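Local coordinates for ribonucleoside-diphosphate reductase subunit beta (Clostridium botulinum, PDB 6ZJK), which forms the small R2 subunit of a ribonucleotide reductase and probably generates and holds, at its di-iron site, the radical needed to reduce ribonucleotides, at residues W71-I76 with E137-Q142; Y207-F212 with Y233-E238. One frame throughout, in Å; residues are numbered along the deposited sequence.

From the N terminus the chain runs through helix 58-68 into the loop 71-76, which contact 1 lays against helix 124-151, closing a loop that holds helices 79-84 and 90-118. Contact 2 then pairs helix 190-220 with helix 225-255 around a short connection. The two are in series, neither nested nor crossed, with centres about 13 Å apart. Their join is D237 of contact 2: its OD2 lies 2.9 Å from H140 NE2 and 3.3 Å from W71 NE1, both probable hydrogen bonds. W71 also packs on Y233, and H140 on I234. E137, E204 and E238 meet at one iron, tying helices 124-151, 190-220 and 225-255 together, with the loop joined through D237.

Contact 1: W71-I76 with E137-Q142; sequences WIPEEI and EEIHAQ. With FE (Fe (III) ion), chain H; FE (Fe (III) ion), chain G; GOL (glycerol), chain F.
The indole of W71 and the imidazole of H140 meet edge to edge, W71 CZ2 lying 4.0 Å from H140 CD2 and near the plane of both rings. Y233 stacks on the indole, and water 2 lies in the plane of the imidazole at its edge. This is the outer flank of the di-iron site in the R2 helical bundle, where loop 71-76 closes over helix 124-151. With W71 CG between its backbone N and carbonyl carbon (chi1 62°), the benzo edge of the indole reaches H140. I139 CG2 comes obliquely to the indole, with CZ2 at 4.4 Å, and also packs 3.8 Å from P73 CG, the two side chains crossing at about a right angle. Q142 bends at chi2 and carries its amide obliquely across the proline, OE1 being 3.6 Å from P73 CG. The same OE1 accepts a bond from water 1 at 3.0 Å, and that water takes the N-H of E74, so one solvent molecule joins the 3-10 turn to the helix; Y63 of the second subunit adds a weak bond to OE1. Q142 NE2 points almost straight (170°) at glycerol O1, 2.9 Å away. Glycerol O2 donates in turn to E74 OE2 at 2.7 Å, bridging carboxylate and amide, whose planes stand 67° apart; this molecule probably comes from the crystallisation liquor. E74 OE1 is held by a salt bridge to R64 of the second subunit, placing this end of the contact at the dimer interface. The chain W71, D237, H140, iron matches the radical-transfer route proposed for R2 proteins. E137 bridges the two irons, one oxygen on each, while D107 completes the protein ligands of the iron that H140 ND1 binds at 2.4 Å.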
loop_
_atom_site.group_PDB
_atom_site.type_symbol
_atom_site.label_atom_id
_atom_site.label_comp_id
_atom_site.label_asym_id
_atom_site.label_seq_id
_atom_site.Cartn_x
_atom_site.Cartn_y
_atom_site.Cartn_z
ATOM N N TRP A 71 -6.667 -10.534 6.904
ATOM C CA TRP A 71 -7.777 -10.575 7.831
ATOM C C TRP A 71 -8.535 -9.245 7.809
ATOM O O TRP A 71 -8.018 -8.248 7.412
ATOM C CB TRP A 71 -7.307 -10.942 9.247
ATOM C CG TRP A 71 -6.369 -9.969 9.820
ATOM C CD1 TRP A 71 -5.111 -9.760 9.448
ATOM C CD2 TRP A 71 -6.639 -9.040 10.852
ATOM N NE1 TRP A 71 -4.571 -8.769 10.167
ATOM C CE2 TRP A 71 -5.497 -8.303 11.044
ATOM C CE3 TRP A 71 -7.751 -8.754 11.628
ATOM C CZ2 TRP A 71 -5.419 -7.304 11.970
ATOM C CZ3 TRP A 71 -7.671 -7.770 12.535
ATOM C CH2 TRP A 71 -6.520 -7.059 12.709
ATOM N N ILE A 72 -9.776 -9.285 8.223
ATOM C CA ILE A 72 -10.645 -8.141 8.265
ATOM C C ILE A 72 -11.124 -7.978 9.685
ATOM O O ILE A 72 -11.827 -8.785 10.194
ATOM C CB ILE A 72 -11.841 -8.287 7.303
ATOM C CG1 ILE A 72 -11.367 -8.528 5.873
ATOM C CG2 ILE A 72 -12.695 -7.054 7.346
ATOM C CD1 ILE A 72 -12.467 -8.724 4.870
ATOM N N PRO A 73 -10.731 -6.905 10.298
ATOM C CA PRO A 73 -11.010 -6.584 11.690
ATOM C C PRO A 73 -12.453 -6.693 12.075
ATOM O O PRO A 73 -12.798 -7.353 13.012
ATOM C CB PRO A 73 -10.537 -5.173 11.824
ATOM C CG PRO A 73 -9.606 -4.985 10.753
ATOM C CD PRO A 73 -9.897 -5.911 9.665
ATOM N N GLU A 74 -13.354 -6.189 11.239
ATOM C CA GLU A 74 -14.809 -6.239 11.501
ATOM C C GLU A 74 -15.454 -7.591 11.467
ATOM O O GLU A 74 -16.515 -7.724 11.873
ATOM C CB GLU A 74 -15.584 -5.236 10.654
ATOM C CG GLU A 74 -15.306 -3.800 11.023
ATOM C CD GLU A 74 -16.083 -2.763 10.231
ATOM O OE1 GLU A 74 -16.877 -3.149 9.367
ATOM O OE2 GLU A 74 -15.899 -1.567 10.484
ATOM N N GLU A 75 -14.692 -8.593 11.095
ATOM C CA GLU A 75 -15.200 -9.930 11.066
ATOM C C GLU A 75 -15.036 -10.628 12.430
ATOM O O GLU A 75 -15.431 -11.736 12.584
ATOM C CB GLU A 75 -14.535 -10.728 9.938
ATOM C CG GLU A 75 -15.311 -10.774 8.635
ATOM C CD GLU A 75 -14.602 -11.480 7.478
ATOM O OE1 GLU A 75 -15.080 -11.397 6.359
ATOM O OE2 GLU A 75 -13.577 -12.119 7.649
ATOM N N ILE A 76 -14.440 -9.954 13.401
ATOM C CA ILE A 76 -14.249 -10.503 14.710
ATOM C C ILE A 76 -15.239 -9.847 15.643
ATOM O O ILE A 76 -15.193 -8.700 15.841
ATOM C CB ILE A 76 -12.828 -10.252 15.176
ATOM C CG1 ILE A 76 -11.859 -11.051 14.346
ATOM C CG2 ILE A 76 -12.686 -10.631 16.613
ATOM C CD1 ILE A 76 -10.546 -10.373 14.200
ATOM N N GLU A 137 -0.586 -1.883 7.721
ATOM C CA GLU A 137 -0.561 -0.882 8.734
ATOM C C GLU A 137 -1.885 -0.070 8.712
ATOM O O GLU A 137 -2.381 0.279 9.736
ATOM C CB GLU A 137 0.633 0.035 8.613
ATOM C CG GLU A 137 2.038 -0.547 8.667
ATOM C CD GLU A 137 2.405 -1.454 9.830
ATOM O OE1 GLU A 137 1.583 -2.027 10.454
ATOM O OE2 GLU A 137 3.578 -1.640 10.093
ATOM N N GLU A 138 -2.417 0.211 7.529
ATOM C CA GLU A 138 -3.723 0.859 7.437
ATOM C C GLU A 138 -4.811 -0.001 8.068
ATOM O O GLU A 138 -5.732 0.521 8.717
ATOM C CB GLU A 138 -4.075 1.187 5.986
ATOM C CG GLU A 138 -3.148 2.185 5.296
ATOM C CD GLU A 138 -3.398 3.627 5.698
ATOM O OE1 GLU A 138 -4.255 3.884 6.572
ATOM O OE2 GLU A 138 -2.743 4.523 5.120
ATOM N N ILE A 139 -4.736 -1.317 7.875
ATOM C CA ILE A 139 -5.720 -2.206 8.491
ATOM C C ILE A 139 -5.594 -2.203 10.018
ATOM O O ILE A 139 -6.605 -2.263 10.739
ATOM C CB ILE A 139 -5.611 -3.610 7.879
ATOM C CG1 ILE A 139 -6.091 -3.545 6.418
ATOM C CG2 ILE A 139 -6.424 -4.635 8.654
ATOM C CD1 ILE A 139 -6.314 -4.905 5.805
ATOM N N HIS A 140 -4.397 -2.033 10.511
ATOM C CA HIS A 140 -4.138 -2.028 11.938
ATOM C C HIS A 140 -4.768 -0.807 12.551
ATOM O O HIS A 140 -5.465 -0.891 13.481
ATOM C CB HIS A 140 -2.646 -2.101 12.253
ATOM C CG HIS A 140 -2.019 -3.416 11.900
ATOM N ND1 HIS A 140 -0.661 -3.602 11.806
ATOM C CD2 HIS A 140 -2.582 -4.583 11.554
ATOM C CE1 HIS A 140 -0.440 -4.834 11.428
ATOM N NE2 HIS A 140 -1.582 -5.447 11.273
ATOM N N ALA A 141 -4.512 0.308 11.950
ATOM C CA ALA A 141 -5.049 1.570 12.439
ATOM C C ALA A 141 -6.570 1.557 12.447
ATOM O O ALA A 141 -7.202 2.090 13.373
ATOM C CB ALA A 141 -4.510 2.728 11.599
ATOM N N GLN A 142 -7.207 0.929 11.483
ATOM C CA GLN A 142 -8.646 0.858 11.403
ATOM C C GLN A 142 -9.249 -0.031 12.424
ATOM O O GLN A 142 -10.320 0.205 12.878
ATOM C CB GLN A 142 -9.101 0.375 10.041
ATOM C CG GLN A 142 -10.570 0.497 9.783
ATOM C CD GLN A 142 -11.269 -0.772 9.914
ATOM O OE1 GLN A 142 -10.750 -1.789 9.625
ATOM N NE2 GLN A 142 -12.449 -0.719 10.345
HETATM FE FE FE H . 1.197 -2.372 12.591
HETATM FE FE FE G . 4.225 -3.126 11.564
HETATM C C1 GOL F . -13.709 2.324 9.385
HETATM O O1 GOL F . -13.637 1.882 10.717
HETATM C C2 GOL F . -14.517 1.342 8.602
HETATM O O2 GOL F . -15.653 0.885 9.306
HETATM C C3 GOL F . -14.886 1.848 7.247
HETATM O O3 GOL F . -15.454 0.740 6.575
HETATM O O HOH W 1 -12.592 -4.180 9.348
HETATM O O HOH W 2 2.539 -4.333 12.167
#

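Contact 2: Y207-F212 with Y233-E238; sequences YFYSGF and YINRDE. With FE (Fe (III) ion), chain G.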
loop_
_atom_site.group_PDB
_atom_site.type_symbol
_atom_site.label_atom_id
_atom_site.label_comp_id
_atom_site.label_asym_id
_atom_site.label_seq_id
_atom_site.Cartn_x
_atom_site.Cartn_y
_atom_site.Cartn_z
ATOM N N TYR A 207 8.360 -1.436 20.547
ATOM C CA TYR A 207 7.226 -0.646 21.040
ATOM C C TYR A 207 5.927 -1.435 20.934
ATOM O O TYR A 207 5.155 -1.488 21.892
ATOM C CB TYR A 207 7.099 0.689 20.285
ATOM C CG TYR A 207 8.336 1.574 20.331
ATOM C CD1 TYR A 207 9.268 1.456 21.354
ATOM C CD2 TYR A 207 8.580 2.513 19.331
ATOM C CE1 TYR A 207 10.407 2.258 21.386
ATOM C CE2 TYR A 207 9.715 3.319 19.356
ATOM C CZ TYR A 207 10.625 3.183 20.384
ATOM O OH TYR A 207 11.757 3.974 20.429
ATOM N N PHE A 208 5.763 -2.139 19.842
ATOM C CA PHE A 208 4.579 -2.871 19.664
ATOM C C PHE A 208 4.474 -4.050 20.583
ATOM O O PHE A 208 3.428 -4.345 21.023
ATOM C CB PHE A 208 4.319 -3.229 18.192
ATOM C CG PHE A 208 3.320 -2.355 17.538
ATOM C CD1 PHE A 208 1.994 -2.563 17.702
ATOM C CD2 PHE A 208 3.709 -1.317 16.817
ATOM C CE1 PHE A 208 1.096 -1.727 17.132
ATOM C CE2 PHE A 208 2.820 -0.465 16.257
ATOM C CZ PHE A 208 1.517 -0.680 16.421
ATOM N N TYR A 209 5.576 -4.723 20.841
ATOM C CA TYR A 209 5.606 -5.894 21.711
ATOM C C TYR A 209 5.253 -5.514 23.131
ATOM O O TYR A 209 4.622 -6.221 23.796
ATOM C CB TYR A 209 6.913 -6.683 21.557
ATOM C CG TYR A 209 6.847 -7.621 20.398
ATOM C CD1 TYR A 209 7.033 -7.180 19.140
ATOM C CD2 TYR A 209 6.554 -8.924 20.571
ATOM C CE1 TYR A 209 6.940 -8.015 18.067
ATOM C CE2 TYR A 209 6.463 -9.775 19.510
ATOM C CZ TYR A 209 6.651 -9.292 18.259
ATOM O OH TYR A 209 6.553 -10.115 17.223
ATOM N N SER A 210 5.657 -4.357 23.551
ATOM C CA SER A 210 5.249 -3.851 24.858
ATOM C C SER A 210 3.734 -3.677 24.941
ATOM O O SER A 210 3.120 -3.982 25.969
ATOM C CB SER A 210 5.953 -2.530 25.149
ATOM O OG SER A 210 5.424 -1.900 26.319
ATOM N N GLY A 211 3.140 -3.109 23.892
ATOM C CA GLY A 211 1.701 -2.899 23.910
ATOM C C GLY A 211 0.924 -4.203 23.921
ATOM O O GLY A 211 -0.093 -4.324 24.620
ATOM N N PHE A 212 1.417 -5.195 23.186
ATOM C CA PHE A 212 0.719 -6.450 23.130
ATOM C C PHE A 212 0.641 -7.096 24.494
ATOM O O PHE A 212 -0.330 -7.673 24.824
ATOM C CB PHE A 212 1.298 -7.501 22.154
ATOM C CG PHE A 212 1.449 -7.062 20.737
ATOM C CD1 PHE A 212 0.467 -6.371 20.097
ATOM C CD2 PHE A 212 2.581 -7.361 20.043
ATOM C CE1 PHE A 212 0.622 -5.946 18.805
ATOM C CE2 PHE A 212 2.758 -6.950 18.757
ATOM C CZ PHE A 212 1.760 -6.240 18.135
ATOM N N TYR A 233 -3.862 -11.004 15.701
ATOM C CA TYR A 233 -3.715 -10.868 14.255
ATOM C C TYR A 233 -2.687 -9.803 13.907
ATOM O O TYR A 233 -1.865 -9.990 12.995
ATOM C CB TYR A 233 -5.069 -10.548 13.609
ATOM C CG TYR A 233 -5.933 -11.762 13.406
ATOM C CD1 TYR A 233 -5.776 -12.568 12.271
ATOM C CD2 TYR A 233 -6.890 -12.121 14.339
ATOM C CE1 TYR A 233 -6.560 -13.686 12.076
ATOM C CE2 TYR A 233 -7.691 -13.237 14.151
ATOM C CZ TYR A 233 -7.526 -14.012 13.011
ATOM O OH TYR A 233 -8.313 -15.128 12.821
ATOM N N ILE A 234 -2.675 -8.750 14.667
ATOM C CA ILE A 234 -1.735 -7.700 14.450
ATOM C C ILE A 234 -0.327 -8.211 14.743
ATOM O O ILE A 234 0.565 -7.888 14.066
ATOM C CB ILE A 234 -2.019 -6.510 15.334
ATOM C CG1 ILE A 234 -3.418 -5.944 15.073
ATOM C CG2 ILE A 234 -1.034 -5.416 15.117
ATOM C CD1 ILE A 234 -3.621 -4.607 15.691
ATOM N N ASN A 235 -0.186 -8.988 15.803
ATOM C CA ASN A 235 1.077 -9.575 16.232
ATOM C C ASN A 235 1.597 -10.442 15.076
ATOM O O ASN A 235 2.660 -10.275 14.698
ATOM C CB ASN A 235 0.864 -10.402 17.485
ATOM C CG ASN A 235 2.138 -10.648 18.286
ATOM O OD1 ASN A 235 3.234 -10.519 17.818
ATOM N ND2 ASN A 235 1.939 -10.981 19.514
ATOM N N ARG A 236 0.779 -11.323 14.547
ATOM C CA ARG A 236 1.122 -12.115 13.405
ATOM C C ARG A 236 1.706 -11.291 12.241
ATOM O O ARG A 236 2.776 -11.574 11.803
ATOM C CB ARG A 236 -0.021 -12.944 12.976
ATOM C CG ARG A 236 0.328 -13.918 11.895
ATOM C CD ARG A 236 -0.806 -14.819 11.574
ATOM N NE ARG A 236 -1.879 -14.167 10.859
ATOM C CZ ARG A 236 -2.937 -14.797 10.419
ATOM N NH1 ARG A 236 -3.043 -16.051 10.593
ATOM N NH2 ARG A 236 -3.882 -14.182 9.797
ATOM N N ASP A 237 1.062 -10.217 11.837
ATOM C CA ASP A 237 1.580 -9.386 10.818
ATOM C C ASP A 237 2.902 -8.787 11.271
ATOM O O ASP A 237 3.798 -8.731 10.543
ATOM C CB ASP A 237 0.642 -8.220 10.448
ATOM C CG ASP A 237 -0.626 -8.631 9.704
ATOM O OD1 ASP A 237 -0.808 -9.720 9.237
ATOM O OD2 ASP A 237 -1.495 -7.803 9.626
ATOM N N GLU A 238 3.025 -8.350 12.506
ATOM C CA GLU A 238 4.239 -7.753 12.984
ATOM C C GLU A 238 5.485 -8.639 12.866
ATOM O O GLU A 238 6.512 -8.182 12.627
ATOM C CB GLU A 238 4.056 -7.251 14.403
ATOM C CG GLU A 238 5.070 -6.270 14.851
ATOM C CD GLU A 238 4.819 -4.879 14.327
ATOM O OE1 GLU A 238 4.001 -4.122 14.823
ATOM O OE2 GLU A 238 5.383 -4.528 13.346
HETATM FE FE FE G . 4.225 -3.126 11.564
HETATM O O HOH W 2 2.539 -4.333 12.167
#
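E238 starts out with CG opposite its backbone N (chi1 -162°) and then bends at chi2 (79°), a turn that swings its carboxylate between the F208 ring and the iron. OE1 comes to rest over one face of that ring, 3.3 Å from F208 CG, with ring and carboxylate planes neither parallel nor perpendicular. OE2 binds the iron at 2.5 Å; OE1 stays 3.4 Å from the same ion, so the glutamate ligates it through one oxygen. N235 likewise directs CG away from its backbone N, which carries its amide over F212. Amide and ring are stacked 24° apart, N235 ND2 lying 3.7 Å from F212 CD2, and N235 CB makes a CH-pi contact over the same face, 4.3 Å from the ring centroid. ND2 finds its polar partner in Y216 OH. The other face of F212 is occupied by the carbonyl oxygen F208 O, one turn back on its own helix and 3.2 Å above the ring plane, so the phenyl is clamped on both sides. E238 CB sits at the ring edge, and I234 CG2 approaches obliquely to 4.1 Å from F212 CE1. Y209 lies alongside E238, the two running past each other in opposite directions, and receives F212 CE2 over the centre of its ring; R310 adds a cation-pi contact to that tyrosine. The helices run nearly antiparallel, their axes 11.1 Å apart, a spacing taken up by these rings. F208 and I234 both touch Y144, consistent with the hydrophobic pocket around the radical tyrosine of R2 proteins, which Y144 probably is. E238, with E137, E204 and H241, forms the carboxylate-rich iron site of the ferritin-like bundle.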